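Putative peptidase (Bacteroides fragilis, PDB 5DYN) is the C-terminal part of a clostripain-family cysteine protease that probably activates the Bacteroides fragilis toxin by proteolytic cleavage. Local coordinates at residues 35-38 with 39-42; 117-120 with 121-124; 179-182 with 183-187. All blocks are in the same frame, centred on the assembly; numbering follows the deposited sequence. Where two conformers were deposited one is given.

Contact 1: residues 35-38 with 39-42; sequences MEAV and EVAY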
loop_
_atom_site.group_PDB
_atom_site.type_symbol
_atom_site.label_atom_id
_atom_site.label_comp_id
_atom_site.label_asym_id
_atom_site.label_seq_id
_atom_site.Cartn_x
_atom_site.Cartn_y
_atom_site.Cartn_z
ATOM N N MET B 35 -2.402 1.611 3.071
ATOM C CA MET B 35 -0.979 1.289 3.029
ATOM C C MET B 35 -0.096 2.428 2.512
ATOM O O MET B 35 1.130 2.364 2.624
ATOM C CB MET B 35 -0.745 0.036 2.183
ATOM C CG MET B 35 -1.373 -1.222 2.762
ATOM S SD MET B 35 -1.117 -1.411 4.541
ATOM C CE MET B 35 0.664 -1.598 4.638
ATOM N N GLU B 36 -0.702 3.470 1.952
ATOM C CA GLU B 36 0.093 4.599 1.487
ATOM C C GLU B 36 0.360 5.541 2.655
ATOM O O GLU B 36 -0.127 6.674 2.694
ATOM C CB GLU B 36 -0.599 5.331 0.338
ATOM C CG GLU B 36 0.347 6.156 -0.537
ATOM C CD GLU B 36 1.265 5.302 -1.410
ATOM O OE1 GLU B 36 1.101 4.065 -1.433
ATOM O OE2 GLU B 36 2.149 5.872 -2.085
ATOM N N ALA B 37 1.136 5.046 3.616
ATOM C CA ALA B 37 1.484 5.798 4.811
ATOM C C ALA B 37 2.977 6.092 4.830
ATOM O O ALA B 37 3.780 5.282 4.366
ATOM C CB ALA B 37 1.077 5.030 6.058
ATOM N N VAL B 38 3.344 7.249 5.370
ATOM C CA VAL B 38 4.745 7.643 5.435
ATOM C C VAL B 38 5.551 6.627 6.252
ATOM O O VAL B 38 6.715 6.367 5.958
ATOM C CB VAL B 38 4.903 9.071 6.029
ATOM C CG1 VAL B 38 4.338 9.150 7.443
ATOM C CG2 VAL B 38 6.357 9.517 5.996
ATOM N N GLU B 39 4.911 6.024 7.248
ATOM C CA GLU B 39 5.576 5.065 8.119
ATOM C C GLU B 39 5.837 3.743 7.406
ATOM O O GLU B 39 6.823 3.060 7.683
ATOM C CB GLU B 39 4.747 4.823 9.379
ATOM C CG GLU B 39 4.502 6.077 10.207
ATOM C CD GLU B 39 3.236 6.824 9.800
ATOM O OE1 GLU B 39 2.656 6.509 8.737
ATOM O OE2 GLU B 39 2.821 7.731 10.550
ATOM N N VAL B 40 4.948 3.380 6.492
ATOM C CA VAL B 40 5.135 2.171 5.701
ATOM C C VAL B 40 6.147 2.435 4.593
ATOM O O VAL B 40 7.027 1.613 4.330
ATOM C CB VAL B 40 3.809 1.681 5.098
ATOM C CG1 VAL B 40 4.031 0.432 4.257
ATOM C CG2 VAL B 40 2.799 1.415 6.208
ATOM N N ALA B 41 6.021 3.596 3.959
ATOM C CA ALA B 41 6.958 4.017 2.926
ATOM C C ALA B 41 8.384 4.050 3.461
ATOM O O ALA B 41 9.306 3.554 2.814
ATOM C CB ALA B 41 6.568 5.380 2.379
ATOM N N TYR B 42 8.566 4.625 4.645
ATOM C CA TYR B 42 9.902 4.720 5.218
ATOM C C TYR B 42 10.422 3.347 5.622
ATOM O O TYR B 42 11.582 3.028 5.382
ATOM C CB TYR B 42 9.929 5.662 6.427
ATOM C CG TYR B 42 11.332 5.889 6.953
ATOM C CD1 TYR B 42 12.146 6.877 6.414
ATOM C CD2 TYR B 42 11.851 5.100 7.973
ATOM C CE1 TYR B 42 13.433 7.080 6.882
ATOM C CE2 TYR B 42 13.136 5.294 8.445
ATOM C CZ TYR B 42 13.924 6.284 7.896
ATOM O OH TYR B 42 15.205 6.478 8.367
#
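Glu39 folds its carboxylate back over Ala37 and Val38 at the start of helix 38-43, the helix that follows strand 25-31 in this clostripain-family chain; Ala37 is the N-cap. The Glu39 side chain leaves beside its own backbone N and then bends sharply (chi2 90°), which turns the acid toward the residues before it. OE1 of Glu39 ends 3.4 Å from Ala37 CB, and the same OE1 lies 3.4 Å from Val38 CG1. These are plain van der Waals contacts. The polar grip on the carboxylate comes from Tyr214, whose backbone N is hydrogen-bonded to Glu39 OE2, and Trp232 covers both Val38 and Glu39.

Val40 comes next and meets the loop with both methyls. Met35 brings its terminal CE against both prongs of the fork, 4.0 Å from Val40 CG1 and equally far from CG2. The CG2 branch of Val40 also reaches Ala37 CB at 4.0 Å, and Gly121 of the other chain packs on Met35 and Val40. Only a weak bond joins Val40 N to Ala37 O.

Ala41 makes the first i to i+4 bond: its N donates to Ala37 O over 2.8 Å in an almost straight bond (171°). Its methyl also touches Leu51 and Leu119.

Tyr42 repeats the step, N to Val38 O at 2.9 Å. Its CG stands anti to the backbone N (chi1 -174°), which carries the ring away from 35-38 to Leu119 and Ala123, with a cation-pi contact to Arg45. What stays behind is Tyr42 CB, 3.3 Å from Val38 O.

Contact 2: residues 117-120 with 121-124; sequences SELE and NLAV. With NA (sodium ion), chain H.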
loop_
_atom_site.group_PDB
_atom_site.type_symbol
_atom_site.label_atom_id
_atom_site.label_comp_id
_atom_site.label_asym_id
_atom_site.label_seq_id
_atom_site.Cartn_x
_atom_site.Cartn_y
_atom_site.Cartn_z
ATOM N N SER B 117 13.174 6.579 -2.434
ATOM C CA SER B 117 14.531 7.083 -2.238
ATOM C C SER B 117 14.540 8.454 -1.572
ATOM O O SER B 117 15.560 8.880 -1.034
ATOM C CB SER B 117 15.275 7.148 -3.574
ATOM O OG SER B 117 14.615 8.007 -4.487
ATOM N N GLU B 118 13.399 9.136 -1.603
ATOM C CA GLU B 118 13.285 10.475 -1.031
ATOM C C GLU B 118 12.770 10.463 0.408
ATOM O O GLU B 118 12.621 11.516 1.028
ATOM C CB GLU B 118 12.371 11.341 -1.899
ATOM C CG GLU B 118 12.925 11.649 -3.289
ATOM C CD GLU B 118 13.998 12.729 -3.276
ATOM O OE1 GLU B 118 14.427 13.146 -2.176
ATOM O OE2 GLU B 118 14.410 13.170 -4.371
ATOM N N LEU B 119 12.508 9.272 0.938
ATOM C CA LEU B 119 11.932 9.140 2.276
ATOM C C LEU B 119 12.901 9.555 3.385
ATOM O O LEU B 119 12.480 10.061 4.428
ATOM C CB LEU B 119 11.459 7.704 2.508
ATOM C CG LEU B 119 9.956 7.482 2.329
ATOM C CD1 LEU B 119 9.180 8.217 3.417
ATOM C CD2 LEU B 119 9.506 7.938 0.949
ATOM N N GLU B 120 14.192 9.341 3.165
ATOM C CA GLU B 120 15.186 9.752 4.144
ATOM C C GLU B 120 15.302 11.273 4.190
ATOM O O GLU B 120 15.410 11.855 5.270
ATOM C CB GLU B 120 16.536 9.109 3.841
ATOM C CG GLU B 120 16.516 7.600 4.014
ATOM C CD GLU B 120 17.898 6.987 4.015
ATOM O OE1 GLU B 120 18.865 7.695 3.661
ATOM O OE2 GLU B 120 18.015 5.796 4.375
ATOM N N ASN B 121 15.275 11.918 3.026
ATOM C CA ASN B 121 15.278 13.377 2.956
ATOM C C ASN B 121 14.051 13.960 3.649
ATOM O O ASN B 121 14.122 15.008 4.290
ATOM C CB ASN B 121 15.325 13.856 1.500
ATOM C CG ASN B 121 16.631 13.511 0.807
ATOM O OD1 ASN B 121 17.626 13.187 1.455
ATOM N ND2 ASN B 121 16.634 13.591 -0.520
ATOM N N LEU B 122 12.922 13.269 3.509
ATOM C CA LEU B 122 11.671 13.706 4.115
ATOM C C LEU B 122 11.740 13.627 5.639
ATOM O O LEU B 122 11.270 14.525 6.337
ATOM C CB LEU B 122 10.502 12.870 3.594
ATOM C CG LEU B 122 9.108 13.335 4.018
ATOM C CD1 LEU B 122 8.873 14.778 3.595
ATOM C CD2 LEU B 122 8.043 12.416 3.436
ATOM N N ALA B 123 12.333 12.549 6.145
ATOM C CA ALA B 123 12.519 12.377 7.581
ATOM C C ALA B 123 13.391 13.490 8.158
ATOM O O ALA B 123 13.138 13.983 9.258
ATOM C CB ALA B 123 13.130 11.015 7.880
ATOM N N VAL B 124 14.423 13.877 7.413
ATOM C CA VAL B 124 15.278 14.985 7.816
ATOM C C VAL B 124 14.468 16.274 7.859
ATOM O O VAL B 124 14.490 17.000 8.852
ATOM C CB VAL B 124 16.480 15.162 6.860
ATOM C CG1 VAL B 124 17.294 16.388 7.245
ATOM C CG2 VAL B 124 17.355 13.920 6.868
HETATM NA NA NA H . 12.700 14.656 -0.358
HETATM O O HOH W 1 16.149 10.513 0.839
#
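Leu122 N, Ala123 N and Val124 N donate to Glu118 O, Leu119 O and Glu120 O in turn, the i to i+4 ladder that starts helix 119-127; the first of them, Leu122 N to Glu118 O, is 3.1 Å long. A water sits at this entrance, donating a hydrogen bond to Ser117 O at 2.6 Å and accepting one from Asn121 N at 2.7 Å.

The side-chain contact centres on Glu118 OE1. Bent at chi2 (-77°), the glutamate curls up to Asn121, whose ND2 donates to OE1 at 2.8 Å. The amide approaches on the syn side but 26° out of the carboxylate plane, and the two flat groups are turned 62° apart. Asn121 was modelled in two conformers, so this bond describes one of them. A sodium ion lies 2.9 Å from the same OE1; Ala180 O binds it too, and Asn121 borders the site with CB 3.3 Å from the ion. On the buried side Leu119 CD1 brushes Leu122 CD2 at 4.4 Å, while Glu120 OE2 forms a salt bridge with Arg45 NE.

One carboxylate oxygen thus serves both an amide donor and a cation, a setting that would probably keep Glu118 ionised.

Contact 3: residues 179-182 with 183-187; sequences EAFD and KVMVY. With NA (sodium ion), chain H.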
loop_
_atom_site.group_PDB
_atom_site.type_symbol
_atom_site.label_atom_id
_atom_site.label_comp_id
_atom_site.label_asym_id
_atom_site.label_seq_id
_atom_site.Cartn_x
_atom_site.Cartn_y
_atom_site.Cartn_z
ATOM N N GLU B 179 9.183 21.551 0.003
ATOM C CA GLU B 179 10.161 21.280 -1.047
ATOM C C GLU B 179 10.615 19.826 -1.003
ATOM O O GLU B 179 10.752 19.174 -2.038
ATOM C CB GLU B 179 11.372 22.210 -0.919
ATOM C CG GLU B 179 11.086 23.662 -1.276
ATOM C CD GLU B 179 12.337 24.521 -1.294
ATOM O OE1 GLU B 179 13.143 24.432 -0.341
ATOM O OE2 GLU B 179 12.515 25.288 -2.265
ATOM N N ALA B 180 10.842 19.324 0.206
ATOM C CA ALA B 180 11.291 17.951 0.386
ATOM C C ALA B 180 10.165 16.962 0.115
ATOM O O ALA B 180 10.405 15.865 -0.389
ATOM C CB ALA B 180 11.839 17.756 1.785
ATOM N N PHE B 181 8.939 17.353 0.449
ATOM C CA PHE B 181 7.787 16.475 0.270
ATOM C C PHE B 181 7.388 16.365 -1.198
ATOM O O PHE B 181 6.930 15.314 -1.644
ATOM C CB PHE B 181 6.594 16.966 1.095
ATOM C CG PHE B 181 5.370 16.102 0.959
ATOM C CD1 PHE B 181 5.250 14.928 1.689
ATOM C CD2 PHE B 181 4.344 16.459 0.100
ATOM C CE1 PHE B 181 4.126 14.127 1.566
ATOM C CE2 PHE B 181 3.218 15.660 -0.031
ATOM C CZ PHE B 181 3.109 14.495 0.704
ATOM N N ASP B 182 7.563 17.453 -1.941
ATOM C CA ASP B 182 7.229 17.475 -3.361
ATOM C C ASP B 182 7.970 16.391 -4.140
ATOM O O ASP B 182 7.500 15.933 -5.181
ATOM C CB ASP B 182 7.539 18.848 -3.962
ATOM C CG ASP B 182 6.468 19.876 -3.651
ATOM O OD1 ASP B 182 5.337 19.475 -3.307
ATOM O OD2 ASP B 182 6.756 21.087 -3.759
ATOM N N LYS B 183 9.122 15.978 -3.623
ATOM C CA LYS B 183 9.953 14.979 -4.282
ATOM C C LYS B 183 9.507 13.548 -3.965
ATOM O O LYS B 183 10.071 12.586 -4.488
ATOM C CB LYS B 183 11.415 15.166 -3.872
ATOM C CG LYS B 183 12.023 16.489 -4.310
ATOM C CD LYS B 183 13.240 16.826 -3.465
ATOM C CE LYS B 183 14.284 17.580 -4.271
ATOM N NZ LYS B 183 15.608 17.570 -3.590
ATOM N N VAL B 184 8.497 13.406 -3.113
ATOM C CA VAL B 184 8.072 12.087 -2.659
ATOM C C VAL B 184 6.871 11.572 -3.443
ATOM O O VAL B 184 6.939 10.512 -4.070
ATOM C CB VAL B 184 7.728 12.092 -1.159
ATOM C CG1 VAL B 184 7.247 10.714 -0.718
ATOM C CG2 VAL B 184 8.936 12.519 -0.343
ATOM N N MET B 185 5.769 12.315 -3.403
ATOM C CA MET B 185 4.566 11.905 -4.119
ATOM C C MET B 185 4.661 12.271 -5.596
ATOM O O MET B 185 4.520 13.434 -5.972
ATOM C CB MET B 185 3.322 12.532 -3.491
ATOM C CG MET B 185 3.132 12.156 -2.036
ATOM S SD MET B 185 3.270 10.375 -1.776
ATOM C CE MET B 185 1.822 9.786 -2.653
ATOM N N VAL B 186 4.905 11.266 -6.428
ATOM C CA VAL B 186 5.035 11.474 -7.862
ATOM C C VAL B 186 3.694 11.288 -8.571
ATOM O O VAL B 186 3.537 11.664 -9.733
ATOM C CB VAL B 186 6.076 10.521 -8.469
ATOM C CG1 VAL B 186 7.452 10.819 -7.897
ATOM C CG2 VAL B 186 5.687 9.074 -8.207
ATOM N N TYR B 187 2.732 10.705 -7.866
ATOM C CA TYR B 187 1.387 10.529 -8.401
ATOM C C TYR B 187 0.359 10.606 -7.284
ATOM O O TYR B 187 0.539 10.012 -6.222
ATOM C CB TYR B 187 1.261 9.192 -9.139
ATOM C CG TYR B 187 -0.089 8.969 -9.796
ATOM C CD1 TYR B 187 -1.169 8.473 -9.070
ATOM C CD2 TYR B 187 -0.282 9.246 -11.144
ATOM C CE1 TYR B 187 -2.402 8.270 -9.665
ATOM C CE2 TYR B 187 -1.513 9.042 -11.752
ATOM C CZ TYR B 187 -2.568 8.553 -11.005
ATOM O OH TYR B 187 -3.794 8.347 -11.597
HETATM NA NA NA H . 12.700 14.656 -0.358
#
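The last turn of helix 172-182 hands over to strand 185-196 here, and the turn is closed by the bond from Val184 N to Phe181 O. It is an i to i+3 bond of 2.9 Å, fairly straight at the hydrogen (159°), though the donor stands above the carbonyl plane, 55° out of it. One step back, Lys183 N makes a weak, long bond of 3.5 Å to Ala180 O. Val184 CG2 packs against the turn, 3.7 Å from Ala180 O.

Phe181 covers the start of the strand. Its CG is anti to the backbone N (chi1 -180°), carrying the ring forward along the chain until CZ meets Met185 CG at 3.6 Å; the two side chains meet at an oblique angle. Trp177 lies against the same ring with nearly parallel planes. Beyond Met185, Val186 and Tyr187 both face Val113, a classic beta bulge where the strand pairs with strand 110-115.

Lys183 lays its aliphatic chain along the helix end, with CD 3.7 Å from Glu179 O. Asp182, on the exposed side, forms a salt bridge with Arg178.

Ala180 O does double duty: besides the weak bond from Lys183 N it binds a sodium ion at 2.6 Å. A carbonyl in the last turn lies at the negative end of the helix dipole, which would probably suit it to hold a cation.

How the contacts relate
A single sodium ion, bound by both, ties contact 2 to contact 3, whose centres are 10 Å apart. Beside it Glu118 CG lies 3.2 Å from Lys183 O, and deeper in Leu122 CD2 meets Val184 CG2 at 3.9 Å, joining helix 119-127 to the turn that follows helix 172-182. Contact 1, centred 12 Å from contact 2, packs on helix 119-127 as well, where Tyr42 CD1 comes 3.8 Å from Leu119 O. Leu119 is therefore shared, touching Val184 as well as helix 38-43. Contacts 1 and 3 barely meet, Glu36 OE2 lying 4.0 Å from Met185 CE.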